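Local coordinates for protein cGAS/DncV-like nucleotidyltransferase in E. coli homolog (Elizabethkingia meningoseptica ATCC 13253 = NBRC 12535, PDB 6E0O) that synthesises cyclic dinucleotide second messengers from nucleoside triphosphates, with magnesium as cofactor, as the signalling enzyme of a CBASS antiphage defence system, at residues S60-V65 against I133-I138; P14-E19 against G48-N53; Q238-V243 against N287-Q292; F3-L8 against S233-Q238. All coordinates share one frame; numbering follows the deposited sequence.

Interaction 1: residues S60-V65 against I133-I138; sequences SDVDIV and ITADVI. With MG (magnesium ion), chain D; nucleotides of chain B.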
loop_
_atom_site.group_PDB
_atom_site.type_symbol
_atom_site.label_atom_id
_atom_site.label_comp_id
_atom_site.label_asym_id
_atom_site.label_seq_id
_atom_site.Cartn_x
_atom_site.Cartn_y
_atom_site.Cartn_z
ATOM N N SER A 60 5.684 -8.514 8.762
ATOM C CA SER A 60 5.474 -8.074 7.389
ATOM C C SER A 60 6.666 -7.274 6.864
ATOM O O SER A 60 7.343 -6.563 7.611
ATOM C CB SER A 60 4.227 -7.189 7.306
ATOM O OG SER A 60 3.035 -7.894 7.597
ATOM N N ASP A 61 6.872 -7.341 5.549
ATOM C CA ASP A 61 7.899 -6.535 4.901
ATOM C C ASP A 61 7.515 -5.057 4.914
ATOM O O ASP A 61 6.340 -4.696 4.792
ATOM C CB ASP A 61 8.065 -6.951 3.435
ATOM C CG ASP A 61 8.457 -8.413 3.253
ATOM O OD1 ASP A 61 8.723 -9.119 4.248
ATOM O OD2 ASP A 61 8.479 -8.859 2.082
ATOM N N VAL A 62 8.526 -4.195 5.042
ATOM C CA VAL A 62 8.338 -2.746 5.069
ATOM C C VAL A 62 8.858 -2.127 3.774
ATOM O O VAL A 62 9.907 -2.526 3.258
ATOM C CB VAL A 62 9.023 -2.098 6.288
ATOM C CG1 VAL A 62 10.531 -2.356 6.288
ATOM C CG2 VAL A 62 8.719 -0.607 6.332
ATOM N N ASP A 63 8.137 -1.119 3.277
ATOM C CA ASP A 63 8.487 -0.400 2.054
ATOM C C ASP A 63 9.143 0.926 2.419
ATOM O O ASP A 63 8.478 1.849 2.901
ATOM C CB ASP A 63 7.224 -0.191 1.229
ATOM C CG ASP A 63 6.532 -1.491 0.941
ATOM O OD1 ASP A 63 7.194 -2.359 0.337
ATOM O OD2 ASP A 63 5.367 -1.672 1.366
ATOM N N ILE A 64 10.454 0.999 2.194
ATOM C CA ILE A 64 11.256 2.173 2.508
ATOM C C ILE A 64 11.562 2.892 1.204
ATOM O O ILE A 64 12.266 2.350 0.339
ATOM C CB ILE A 64 12.557 1.785 3.226
ATOM C CG1 ILE A 64 12.253 0.992 4.496
ATOM C CG2 ILE A 64 13.404 3.012 3.513
ATOM C CD1 ILE A 64 13.498 0.448 5.179
ATOM N N VAL A 65 11.061 4.114 1.070
ATOM C CA VAL A 65 11.271 4.910 -0.130
ATOM C C VAL A 65 12.531 5.746 0.047
ATOM O O VAL A 65 12.727 6.380 1.089
ATOM C CB VAL A 65 10.057 5.808 -0.411
ATOM C CG1 VAL A 65 10.286 6.576 -1.703
ATOM C CG2 VAL A 65 8.768 5.005 -0.481
ATOM N N ILE A 133 12.964 -7.166 10.136
ATOM C CA ILE A 133 12.075 -7.558 9.056
ATOM C C ILE A 133 12.776 -7.352 7.720
ATOM O O ILE A 133 13.757 -6.611 7.601
ATOM C CB ILE A 133 10.735 -6.805 9.100
ATOM C CG1 ILE A 133 10.961 -5.305 8.961
ATOM C CG2 ILE A 133 9.987 -7.146 10.382
ATOM C CD1 ILE A 133 9.663 -4.501 8.928
ATOM N N THR A 134 12.241 -8.005 6.692
ATOM C CA THR A 134 12.627 -7.728 5.322
ATOM C C THR A 134 12.113 -6.360 4.901
ATOM O O THR A 134 11.032 -5.919 5.306
ATOM C CB THR A 134 12.058 -8.816 4.419
ATOM O OG1 THR A 134 12.702 -10.055 4.741
ATOM C CG2 THR A 134 12.261 -8.494 2.962
ATOM N N ALA A 135 12.900 -5.695 4.072
ATOM C CA ALA A 135 12.554 -4.378 3.577
ATOM C C ALA A 135 12.683 -4.345 2.067
ATOM O O ALA A 135 13.602 -4.944 1.499
ATOM C CB ALA A 135 13.464 -3.295 4.170
ATOM N N ASP A 136 11.757 -3.641 1.435
ATOM C CA ASP A 136 11.851 -3.279 0.034
ATOM C C ASP A 136 12.284 -1.823 -0.007
ATOM O O ASP A 136 11.576 -0.957 0.505
ATOM C CB ASP A 136 10.484 -3.414 -0.627
ATOM C CG ASP A 136 10.112 -4.848 -0.910
ATOM O OD1 ASP A 136 10.963 -5.739 -0.707
ATOM O OD2 ASP A 136 8.966 -5.076 -1.359
ATOM N N VAL A 137 13.445 -1.557 -0.599
ATOM C CA VAL A 137 13.948 -0.199 -0.749
ATOM C C VAL A 137 13.599 0.277 -2.151
ATOM O O VAL A 137 13.954 -0.370 -3.143
ATOM C CB VAL A 137 15.458 -0.130 -0.480
ATOM C CG1 VAL A 137 15.972 1.273 -0.713
ATOM C CG2 VAL A 137 15.748 -0.614 0.928
ATOM N N ILE A 138 12.908 1.409 -2.232
ATOM C CA ILE A 138 12.369 1.915 -3.492
ATOM C C ILE A 138 13.101 3.204 -3.845
ATOM O O ILE A 138 12.675 4.292 -3.423
ATOM C CB ILE A 138 10.853 2.141 -3.392
ATOM C CG1 ILE A 138 10.163 0.847 -2.945
ATOM C CG2 ILE A 138 10.310 2.599 -4.725
ATOM C CD1 ILE A 138 8.887 1.066 -2.214
HETATM MG MG MG D . 4.087 -3.355 1.304
ATOM P P A B 2 4.441 -4.990 -6.201
ATOM O OP1 A B 2 4.507 -4.214 -7.467
ATOM O OP2 A B 2 4.828 -6.427 -6.209
ATOM O "O5'" A B 2 5.364 -4.249 -5.132
ATOM C "C5'" A B 2 6.781 -4.407 -5.140
ATOM C "C4'" A B 2 7.475 -3.245 -4.472
ATOM O "O4'" A B 2 7.323 -2.070 -5.310
ATOM C "C3'" A B 2 6.928 -2.868 -3.098
ATOM O "O3'" A B 2 7.984 -2.410 -2.255
ATOM C "C2'" A B 2 5.973 -1.723 -3.410
ATOM O "O2'" A B 2 5.769 -0.815 -2.345
ATOM C "C1'" A B 2 6.654 -1.048 -4.598
ATOM N N9 A B 2 5.703 -0.415 -5.511
ATOM C C8 A B 2 4.866 -1.046 -6.402
ATOM N N7 A B 2 4.111 -0.230 -7.092
ATOM C C5 A B 2 4.463 1.026 -6.615
ATOM C C6 A B 2 4.016 2.323 -6.933
ATOM N N6 A B 2 3.085 2.605 -7.847
ATOM N N1 A B 2 4.594 3.337 -6.272
ATOM C C2 A B 2 5.525 3.093 -5.351
ATOM N N3 A B 2 6.029 1.922 -4.963
ATOM C C4 A B 2 5.447 0.922 -5.642
HETATM O O HOH W 1 9.649 -9.362 6.865
HETATM O O HOH W 2 6.642 -7.022 0.050
HETATM O O HOH W 3 4.444 -3.276 3.376
HETATM O O HOH W 4 5.769 -4.462 1.045
#
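Val62 to Val65 run parallel to Ala135 to Ile138 and are stitched by alternating backbone bonds: Val62 N gives to Thr134 O at 3.1 Å, Asp136 N to Val62 O at 2.8 Å, then Ile64 N to Asp136 O and Ile138 N to Ile64 O. On the face carrying Val62, Ala135 and Ile64, Val62 CG1 is met at 3.5 Å by Ile133 CD1 from the loop just before the strand, the two side chains crossing near a right angle, with Ala135 CB beside them under helix 21-38. The other face is the active site of the nucleotidyltransferase fold, where paired strands hold the acidic residues. Asp63 OD2 binds magnesium at 2.1 Å, and one of the metal's waters donates to Asp63 OD1. O3' of A2 of chain B sits 2.7 Å from Asp63 OD1 and 3.0 Å from Asp136 OD2. Asp61, a probable metal ligand, reaches the ion through its backbone O and a metal-bound water; its side chain lies alongside Thr134, and another water links Asp61 OD1 to Thr134 N.

Interaction 2: residues P14-E19 against G48-N53; sequences PVSTTE and GSYRNN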
loop_
_atom_site.group_PDB
_atom_site.type_symbol
_atom_site.label_atom_id
_atom_site.label_comp_id
_atom_site.label_asym_id
_atom_site.label_seq_id
_atom_site.Cartn_x
_atom_site.Cartn_y
_atom_site.Cartn_z
ATOM N N PRO A 14 -4.411 -4.086 13.437
ATOM C CA PRO A 14 -3.080 -4.157 12.822
ATOM C C PRO A 14 -2.278 -5.264 13.483
ATOM O O PRO A 14 -2.358 -5.475 14.695
ATOM C CB PRO A 14 -2.457 -2.786 13.117
ATOM C CG PRO A 14 -3.519 -1.947 13.672
ATOM C CD PRO A 14 -4.614 -2.843 14.197
ATOM N N VAL A 15 -1.493 -5.972 12.680
ATOM C CA VAL A 15 -0.669 -7.049 13.221
ATOM C C VAL A 15 0.790 -6.625 13.362
ATOM O O VAL A 15 1.365 -6.735 14.449
ATOM C CB VAL A 15 -0.865 -8.344 12.415
ATOM C CG1 VAL A 15 0.053 -9.427 12.923
ATOM C CG2 VAL A 15 -2.319 -8.800 12.507
ATOM N N SER A 16 1.396 -6.150 12.283
ATOM C CA SER A 16 2.724 -5.547 12.316
ATOM C C SER A 16 2.576 -4.033 12.267
ATOM O O SER A 16 1.716 -3.514 11.550
ATOM C CB SER A 16 3.527 -5.980 11.089
ATOM O OG SER A 16 3.793 -7.369 11.074
ATOM N N THR A 17 3.424 -3.322 13.007
ATOM C CA THR A 17 3.392 -1.866 12.962
ATOM C C THR A 17 4.804 -1.303 13.094
ATOM O O THR A 17 5.759 -2.008 13.430
ATOM C CB THR A 17 2.527 -1.251 14.075
ATOM O OG1 THR A 17 3.188 -1.446 15.335
ATOM C CG2 THR A 17 1.132 -1.854 14.110
ATOM N N THR A 18 4.920 0.002 12.866
ATOM C CA THR A 18 6.206 0.680 12.982
ATOM C C THR A 18 6.749 0.686 14.405
ATOM O O THR A 18 7.933 0.992 14.591
ATOM C CB THR A 18 6.063 2.111 12.467
ATOM O OG1 THR A 18 5.095 2.803 13.265
ATOM C CG2 THR A 18 5.617 2.109 11.005
ATOM N N GLU A 19 5.929 0.350 15.403
ATOM C CA GLU A 19 6.432 0.232 16.767
ATOM C C GLU A 19 7.256 -1.032 16.962
ATOM O O GLU A 19 7.985 -1.139 17.954
ATOM C CB GLU A 19 5.271 0.213 17.766
ATOM C CG GLU A 19 4.505 1.514 17.848
ATOM C CD GLU A 19 5.417 2.695 18.103
ATOM O OE1 GLU A 19 5.654 3.030 19.283
ATOM O OE2 GLU A 19 5.914 3.274 17.110
ATOM N N GLY A 48 3.228 2.290 1.805
ATOM C CA GLY A 48 2.665 0.979 1.970
ATOM C C GLY A 48 2.116 0.738 3.364
ATOM O O GLY A 48 1.789 1.659 4.118
ATOM N N SER A 49 2.013 -0.552 3.696
ATOM C CA SER A 49 1.181 -0.970 4.817
ATOM C C SER A 49 1.697 -0.472 6.160
ATOM O O SER A 49 0.894 -0.227 7.065
ATOM C CB SER A 49 1.077 -2.493 4.835
ATOM O OG SER A 49 2.360 -3.065 5.036
ATOM N N TYR A 50 3.011 -0.341 6.338
ATOM C CA TYR A 50 3.499 0.223 7.591
ATOM C C TYR A 50 3.179 1.710 7.678
ATOM O O TYR A 50 2.874 2.217 8.761
ATOM C CB TYR A 50 4.994 -0.025 7.755
ATOM C CG TYR A 50 5.346 -1.406 8.262
ATOM C CD1 TYR A 50 5.568 -2.452 7.384
ATOM C CD2 TYR A 50 5.472 -1.655 9.618
ATOM C CE1 TYR A 50 5.914 -3.712 7.841
ATOM C CE2 TYR A 50 5.826 -2.905 10.087
ATOM C CZ TYR A 50 6.033 -3.932 9.198
ATOM O OH TYR A 50 6.378 -5.172 9.679
ATOM N N ARG A 51 3.248 2.422 6.551
ATOM C CA ARG A 51 2.914 3.843 6.550
ATOM C C ARG A 51 1.427 4.057 6.819
ATOM O O ARG A 51 1.041 4.928 7.608
ATOM C CB ARG A 51 3.293 4.466 5.206
ATOM C CG ARG A 51 2.950 5.944 5.094
ATOM C CD ARG A 51 3.857 6.797 5.940
ATOM N NE ARG A 51 3.441 8.198 5.967
ATOM C CZ ARG A 51 3.747 9.097 5.035
ATOM N NH1 ARG A 51 4.463 8.757 3.970
ATOM N NH2 ARG A 51 3.316 10.341 5.154
ATOM N N ASN A 52 0.582 3.286 6.157
ATOM C CA ASN A 52 -0.859 3.464 6.242
ATOM C C ASN A 52 -1.493 2.647 7.357
ATOM O O ASN A 52 -2.710 2.748 7.564
ATOM C CB ASN A 52 -1.486 3.108 4.897
ATOM C CG ASN A 52 -0.867 3.887 3.757
ATOM O OD1 ASN A 52 -0.691 5.096 3.853
ATOM N ND2 ASN A 52 -0.532 3.197 2.677
ATOM N N ASN A 53 -0.695 1.863 8.074
ATOM C CA ASN A 53 -1.145 1.050 9.201
ATOM C C ASN A 53 -2.204 0.025 8.796
ATOM O O ASN A 53 -3.233 -0.127 9.453
ATOM C CB ASN A 53 -1.624 1.903 10.373
ATOM C CG ASN A 53 -1.576 1.149 11.683
ATOM O OD1 ASN A 53 -0.735 0.264 11.877
ATOM N ND2 ASN A 53 -2.475 1.489 12.594
HETATM O O HOH W 5 -0.214 -1.983 10.383
HETATM O O HOH W 6 2.310 0.885 11.143
#
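Helix 48-52, whose residues probably bind GTP, packs here through Tyr50 and the following Asn53 against the loop that joins helix 5-11 to helix 21-38. The phenol of Tyr50 reaches Ser16, whose CB is 3.3 Å from Tyr50 OH. With CG anti to its carbonyl carbon (chi1 -81°), the Tyr50 ring is laid along the loop backbone and turns an edge to it: Thr17 O and Thr18 N lie in the ring plane, Thr17 O 3.5 Å from Tyr50 CE2. Tyr50 OH is hydrogen-bonded to Ser60 O and Ser16 OG to Arg57 O and Ser60 N, so helix and loop both hold the segment that leads into strand 62-68. Thr18 runs past Tyr50 in the opposite sense, its CG2 3.5 Å from Tyr50 O. Asn53, at positive phi, lies beside Thr17, with OD1 3.6 Å from Thr17 CG2, and Pro14 CB lies 3.7 Å from the same oxygen. Two waters do the polar joining: one donates to Ser16 O and Asn53 OD1, the other to Tyr50 O and Asn53 OD1 while accepting from Thr18 N. The Gly-Ser pair opening this short helix is part of the signature of the nucleotidyltransferase fold, completed by the metal-binding aspartates that follow.

Interaction 3: residues Q238-V243 against N287-Q292; sequences QTLRNV and NYLGYQ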
loop_
_atom_site.group_PDB
_atom_site.type_symbol
_atom_site.label_atom_id
_atom_site.label_comp_id
_atom_site.label_asym_id
_atom_site.label_seq_id
_atom_site.Cartn_x
_atom_site.Cartn_y
_atom_site.Cartn_z
ATOM N N GLN A 238 -22.352 -5.499 10.192
ATOM C CA GLN A 238 -23.196 -4.763 9.257
ATOM C C GLN A 238 -22.373 -3.792 8.414
ATOM O O GLN A 238 -22.684 -3.564 7.238
ATOM C CB GLN A 238 -24.326 -4.040 9.984
ATOM C CG GLN A 238 -25.426 -3.600 9.037
ATOM C CD GLN A 238 -26.224 -4.778 8.443
ATOM O OE1 GLN A 238 -26.055 -5.944 8.827
ATOM N NE2 GLN A 238 -27.086 -4.469 7.493
ATOM N N THR A 239 -21.329 -3.191 8.998
ATOM C CA THR A 239 -20.470 -2.313 8.209
ATOM C C THR A 239 -19.813 -3.085 7.076
ATOM O O THR A 239 -19.774 -2.620 5.933
ATOM C CB THR A 239 -19.399 -1.666 9.093
ATOM O OG1 THR A 239 -20.017 -0.770 10.017
ATOM C CG2 THR A 239 -18.382 -0.906 8.244
ATOM N N LEU A 240 -19.281 -4.270 7.384
ATOM C CA LEU A 240 -18.616 -5.074 6.363
ATOM C C LEU A 240 -19.603 -5.494 5.287
ATOM O O LEU A 240 -19.281 -5.470 4.097
ATOM C CB LEU A 240 -17.948 -6.285 7.009
ATOM C CG LEU A 240 -17.163 -7.230 6.093
ATOM C CD1 LEU A 240 -16.032 -6.516 5.376
ATOM C CD2 LEU A 240 -16.647 -8.400 6.928
ATOM N N ARG A 241 -20.827 -5.850 5.687
ATOM C CA ARG A 241 -21.876 -6.120 4.711
ATOM C C ARG A 241 -22.104 -4.908 3.818
ATOM O O ARG A 241 -22.138 -5.024 2.586
ATOM C CB ARG A 241 -23.172 -6.492 5.429
ATOM C CG ARG A 241 -24.231 -7.014 4.498
ATOM C CD ARG A 241 -25.558 -7.182 5.220
ATOM N NE ARG A 241 -26.462 -8.048 4.470
ATOM C CZ ARG A 241 -27.256 -7.639 3.491
ATOM N NH1 ARG A 241 -27.270 -6.361 3.131
ATOM N NH2 ARG A 241 -28.034 -8.520 2.873
ATOM N N ASN A 242 -22.244 -3.725 4.426
ATOM C CA ASN A 242 -22.468 -2.515 3.643
ATOM C C ASN A 242 -21.329 -2.268 2.658
ATOM O O ASN A 242 -21.566 -1.893 1.506
ATOM C CB ASN A 242 -22.564 -1.296 4.559
ATOM C CG ASN A 242 -23.840 -1.231 5.346
ATOM O OD1 ASN A 242 -24.784 -1.987 5.111
ATOM N ND2 ASN A 242 -23.886 -0.299 6.286
ATOM N N VAL A 243 -20.082 -2.450 3.109
ATOM C CA VAL A 243 -18.914 -2.206 2.266
ATOM C C VAL A 243 -18.922 -3.134 1.062
ATOM O O VAL A 243 -18.738 -2.698 -0.083
ATOM C CB VAL A 243 -17.629 -2.373 3.099
ATOM C CG1 VAL A 243 -16.401 -2.503 2.203
ATOM C CG2 VAL A 243 -17.448 -1.189 4.039
ATOM N N ASN A 287 -19.090 -14.753 -0.391
ATOM C CA ASN A 287 -19.313 -16.185 -0.249
ATOM C C ASN A 287 -18.494 -16.764 0.900
ATOM O O ASN A 287 -18.993 -17.596 1.669
ATOM C CB ASN A 287 -18.955 -16.894 -1.556
ATOM C CG ASN A 287 -19.901 -16.558 -2.689
ATOM O OD1 ASN A 287 -20.975 -16.008 -2.474
ATOM N ND2 ASN A 287 -19.511 -16.917 -3.909
ATOM N N TYR A 288 -17.236 -16.340 1.028
ATOM C CA TYR A 288 -16.376 -16.846 2.090
ATOM C C TYR A 288 -16.914 -16.460 3.455
ATOM O O TYR A 288 -16.897 -17.265 4.391
ATOM C CB TYR A 288 -14.974 -16.274 1.912
ATOM C CG TYR A 288 -13.974 -16.815 2.903
ATOM C CD1 TYR A 288 -13.364 -18.037 2.692
ATOM C CD2 TYR A 288 -13.630 -16.103 4.042
ATOM C CE1 TYR A 288 -12.441 -18.545 3.578
ATOM C CE2 TYR A 288 -12.706 -16.599 4.939
ATOM C CZ TYR A 288 -12.120 -17.833 4.701
ATOM O OH TYR A 288 -11.201 -18.347 5.583
ATOM N N LEU A 289 -17.375 -15.217 3.592
ATOM C CA LEU A 289 -17.879 -14.725 4.864
ATOM C C LEU A 289 -19.246 -15.292 5.215
ATOM O O LEU A 289 -19.584 -15.357 6.401
ATOM C CB LEU A 289 -17.912 -13.197 4.828
ATOM C CG LEU A 289 -16.517 -12.561 4.754
ATOM C CD1 LEU A 289 -16.585 -11.103 4.302
ATOM C CD2 LEU A 289 -15.788 -12.687 6.084
ATOM N N GLY A 290 -20.019 -15.727 4.229
ATOM C CA GLY A 290 -21.276 -16.372 4.533
ATOM C C GLY A 290 -22.406 -15.425 4.806
ATOM O O GLY A 290 -23.352 -15.796 5.507
ATOM N N TYR A 291 -22.325 -14.204 4.285
ATOM C CA TYR A 291 -23.444 -13.282 4.353
ATOM C C TYR A 291 -24.642 -13.833 3.594
ATOM O O TYR A 291 -24.508 -14.531 2.587
ATOM C CB TYR A 291 -23.050 -11.933 3.754
ATOM C CG TYR A 291 -22.283 -11.067 4.713
ATOM C CD1 TYR A 291 -22.924 -10.454 5.784
ATOM C CD2 TYR A 291 -20.920 -10.872 4.566
ATOM C CE1 TYR A 291 -22.236 -9.673 6.672
ATOM C CE2 TYR A 291 -20.229 -10.071 5.441
ATOM C CZ TYR A 291 -20.896 -9.466 6.484
ATOM O OH TYR A 291 -20.178 -8.705 7.378
ATOM N N GLN A 292 -25.824 -13.495 4.087
ATOM C CA GLN A 292 -27.079 -13.945 3.504
ATOM C C GLN A 292 -27.969 -12.750 3.166
ATOM O O GLN A 292 -27.742 -11.630 3.623
ATOM C CB GLN A 292 -27.789 -14.893 4.479
ATOM C CG GLN A 292 -28.280 -14.256 5.784
ATOM C CD GLN A 292 -27.173 -13.937 6.790
ATOM O OE1 GLN A 292 -25.985 -14.106 6.512
ATOM N NE2 GLN A 292 -27.572 -13.460 7.970
ATOM O OXT GLN A 292 -28.945 -12.873 2.425
#
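Helix 236-252 passes the end of helix 275-289, where the chain leaves helical geometry at Gly290 with positive phi, and the backbones come closest at Arg241 and Tyr291, whose CA atoms are 7.3 Å apart. Tyr291 is the wedge between them. Its ring takes Arg241 CA over one face, toward the rim, and Arg241 CB lies 3.5 Å from Tyr291 CE1. Leu240 crosses the tyrosine at about a right angle, with CB 3.3 Å from Tyr291 OH, and that hydroxyl is hydrogen-bonded to Thr237 O one turn back on the same helix. Leu240 CD2 and Leu289 CD1 meet tip to tip at 3.8 Å; Leu240 also packs on Met192 and Ile195 of helix 188-205. From CG anti to the backbone N (chi1 -170°), Arg241 extends along the outside to the chain terminus, where NH2 gives a straight bond, 173° at the hydrogen, to Gln292 O at 3.2 Å, the oxygen lying in the guanidinium plane. A single hydrogen bond to one terminal oxygen, with the other too far for a salt bridge, would partly offset the terminal charge.

Interaction 4: residues F3-L8 against S233-Q238; sequences FSEQQL and SGNYTQ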
loop_
_atom_site.group_PDB
_atom_site.type_symbol
_atom_site.label_atom_id
_atom_site.label_comp_id
_atom_site.label_asym_id
_atom_site.label_seq_id
_atom_site.Cartn_x
_atom_site.Cartn_y
_atom_site.Cartn_z
ATOM N N PHE A 3 -18.505 -15.997 10.458
ATOM C CA PHE A 3 -17.575 -15.472 11.442
ATOM C C PHE A 3 -18.318 -14.500 12.337
ATOM O O PHE A 3 -19.160 -13.728 11.871
ATOM C CB PHE A 3 -16.396 -14.781 10.761
ATOM C CG PHE A 3 -15.638 -15.685 9.833
ATOM C CD1 PHE A 3 -14.663 -16.543 10.315
ATOM C CD2 PHE A 3 -15.927 -15.703 8.486
ATOM C CE1 PHE A 3 -13.982 -17.385 9.463
ATOM C CE2 PHE A 3 -15.249 -16.542 7.626
ATOM C CZ PHE A 3 -14.276 -17.388 8.116
ATOM N N SER A 4 -18.012 -14.559 13.621
ATOM C CA SER A 4 -18.725 -13.753 14.587
ATOM C C SER A 4 -18.258 -12.301 14.524
ATOM O O SER A 4 -17.223 -11.967 13.939
ATOM C CB SER A 4 -18.453 -14.284 15.988
ATOM O OG SER A 4 -17.090 -14.047 16.308
ATOM N N GLU A 5 -19.048 -11.427 15.150
ATOM C CA GLU A 5 -18.648 -10.038 15.324
ATOM C C GLU A 5 -17.252 -9.951 15.927
ATOM O O GLU A 5 -16.405 -9.184 15.456
ATOM C CB GLU A 5 -19.687 -9.335 16.199
ATOM C CG GLU A 5 -19.398 -7.883 16.519
ATOM C CD GLU A 5 -19.740 -6.911 15.396
ATOM O OE1 GLU A 5 -20.266 -7.333 14.342
ATOM O OE2 GLU A 5 -19.492 -5.706 15.588
ATOM N N GLN A 6 -16.989 -10.744 16.970
ATOM C CA GLN A 6 -15.685 -10.688 17.620
ATOM C C GLN A 6 -14.567 -11.141 16.684
ATOM O O GLN A 6 -13.463 -10.594 16.724
ATOM C CB GLN A 6 -15.682 -11.526 18.896
ATOM C CG GLN A 6 -14.385 -11.388 19.665
ATOM C CD GLN A 6 -14.153 -9.971 20.135
ATOM O OE1 GLN A 6 -15.006 -9.381 20.797
ATOM N NE2 GLN A 6 -13.004 -9.406 19.777
ATOM N N GLN A 7 -14.814 -12.161 15.861
ATOM C CA GLN A 7 -13.786 -12.590 14.917
ATOM C C GLN A 7 -13.461 -11.478 13.926
ATOM O O GLN A 7 -12.291 -11.264 13.586
ATOM C CB GLN A 7 -14.224 -13.869 14.206
ATOM C CG GLN A 7 -14.187 -15.106 15.107
ATOM C CD GLN A 7 -14.725 -16.354 14.427
ATOM O OE1 GLN A 7 -15.913 -16.445 14.122
ATOM N NE2 GLN A 7 -13.850 -17.327 14.195
ATOM N N LEU A 8 -14.481 -10.749 13.464
ATOM C CA LEU A 8 -14.226 -9.628 12.562
ATOM C C LEU A 8 -13.417 -8.550 13.264
ATOM O O LEU A 8 -12.502 -7.965 12.672
ATOM C CB LEU A 8 -15.537 -9.040 12.042
ATOM C CG LEU A 8 -16.400 -9.947 11.167
ATOM C CD1 LEU A 8 -17.621 -9.168 10.683
ATOM C CD2 LEU A 8 -15.610 -10.499 10.000
ATOM N N SER A 233 -20.929 2.801 13.471
ATOM C CA SER A 233 -20.169 2.730 14.705
ATOM C C SER A 233 -20.553 1.489 15.496
ATOM O O SER A 233 -21.733 1.235 15.750
ATOM C CB SER A 233 -20.459 3.978 15.537
ATOM O OG SER A 233 -19.766 3.935 16.765
ATOM N N GLY A 234 -19.544 0.713 15.877
ATOM C CA GLY A 234 -19.757 -0.428 16.737
ATOM C C GLY A 234 -20.419 -1.626 16.105
ATOM O O GLY A 234 -20.761 -2.568 16.828
ATOM N N ASN A 235 -20.621 -1.636 14.790
ATOM C CA ASN A 235 -21.259 -2.779 14.134
ATOM C C ASN A 235 -20.374 -3.228 12.979
ATOM O O ASN A 235 -20.525 -2.767 11.845
ATOM C CB ASN A 235 -22.678 -2.477 13.672
ATOM C CG ASN A 235 -23.432 -3.734 13.309
ATOM O OD1 ASN A 235 -22.826 -4.741 12.935
ATOM N ND2 ASN A 235 -24.757 -3.694 13.433
ATOM N N TYR A 236 -19.451 -4.140 13.276
ATOM C CA TYR A 236 -18.497 -4.575 12.265
ATOM C C TYR A 236 -19.176 -5.453 11.228
ATOM O O TYR A 236 -18.878 -5.347 10.034
ATOM C CB TYR A 236 -17.344 -5.334 12.923
ATOM C CG TYR A 236 -16.377 -4.457 13.676
ATOM C CD1 TYR A 236 -16.767 -3.785 14.822
ATOM C CD2 TYR A 236 -15.068 -4.309 13.245
ATOM C CE1 TYR A 236 -15.880 -2.987 15.515
ATOM C CE2 TYR A 236 -14.174 -3.524 13.936
ATOM C CZ TYR A 236 -14.589 -2.860 15.063
ATOM O OH TYR A 236 -13.693 -2.084 15.743
ATOM N N THR A 237 -20.082 -6.332 11.672
ATOM C CA THR A 237 -20.742 -7.245 10.749
ATOM C C THR A 237 -21.564 -6.470 9.729
ATOM O O THR A 237 -21.499 -6.742 8.525
ATOM C CB THR A 237 -21.622 -8.233 11.523
ATOM O OG1 THR A 237 -20.813 -9.039 12.394
ATOM C CG2 THR A 237 -22.367 -9.144 10.568
ATOM N N GLN A 238 -22.352 -5.499 10.192
ATOM C CA GLN A 238 -23.196 -4.763 9.257
ATOM C C GLN A 238 -22.373 -3.792 8.414
ATOM O O GLN A 238 -22.684 -3.564 7.238
ATOM C CB GLN A 238 -24.326 -4.040 9.984
ATOM C CG GLN A 238 -25.426 -3.600 9.037
ATOM C CD GLN A 238 -26.224 -4.778 8.443
ATOM O OE1 GLN A 238 -26.055 -5.944 8.827
ATOM N NE2 GLN A 238 -27.086 -4.469 7.493
HETATM O O HOH W 7 -21.025 -11.873 12.278
HETATM O O HOH W 8 -19.118 -4.819 18.099
HETATM O O HOH W 9 -23.190 -7.132 14.832
#
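Glu5 reaches Tyr236 and Thr237 because its CG stands anti to the backbone N (chi1 178°) and the chain then bends at chi2 (79°), bringing the carboxylate to the first turn of helix 236-252. Both oxygens are used there. Glu5 OE2 accepts from Tyr236 N at 2.8 Å, while Glu5 OE1 takes both Thr237 N at 2.9 Å and Thr237 OG1 at 2.6 Å. The two backbone N-H groups arrive on the syn sides of the carboxylate, a little out of its plane; the threonine hydroxyl comes nearly along the C-O axis of OE1. The Tyr236 ring stands across the carboxylate, planes 83° apart, with OE2 at the ring edge. This is a helix N-terminus covered from outside: Asn235 is the N-cap and accepts from Gln238 N, and Glu5 takes the helix's first two N-H groups, of Tyr236 and Thr237, an arrangement in which the helix dipole should favour the charged carboxylate. The other helix is capped within itself, Ser4 and Gln7 forming a capping box with Gln7 N to Ser4 OG at 3.0 Å and Ser4 N to Gln7 OE1 at 2.9 Å. Leu8 seals the inner side, its CB 4.2 Å from Tyr236 CB and its CD1 3.6 Å from Thr237 OG1, crossing Thr237 at about a right angle. Waters extend the network, one between Phe3 O and Thr237 OG1, another between Glu5 OE2 and Gly234 O.

Interactions 1 and 2 form one neighbourhood, their centres 11 Å apart: helix 48-52 leads along the chain to strand 62-68, and Ser16 and Tyr50 both contact Ser60 at the start of interaction 1. Interactions 3 and 4 form a second neighbourhood, centres 10 Å apart, both on helix 236-252 and sharing Gln238. The termini meet there because the C-terminal tail of interaction 3 and the N-terminal segment of interaction 4 both lie against that helix. Interactions 1 and 3 are on opposite sides of the chain's centre; their centres are about 32 Å apart. Interaction 4 joins the N-terminal helix to the start of helix 236-252, and interactions 1 and 2 fall between its segments in sequence.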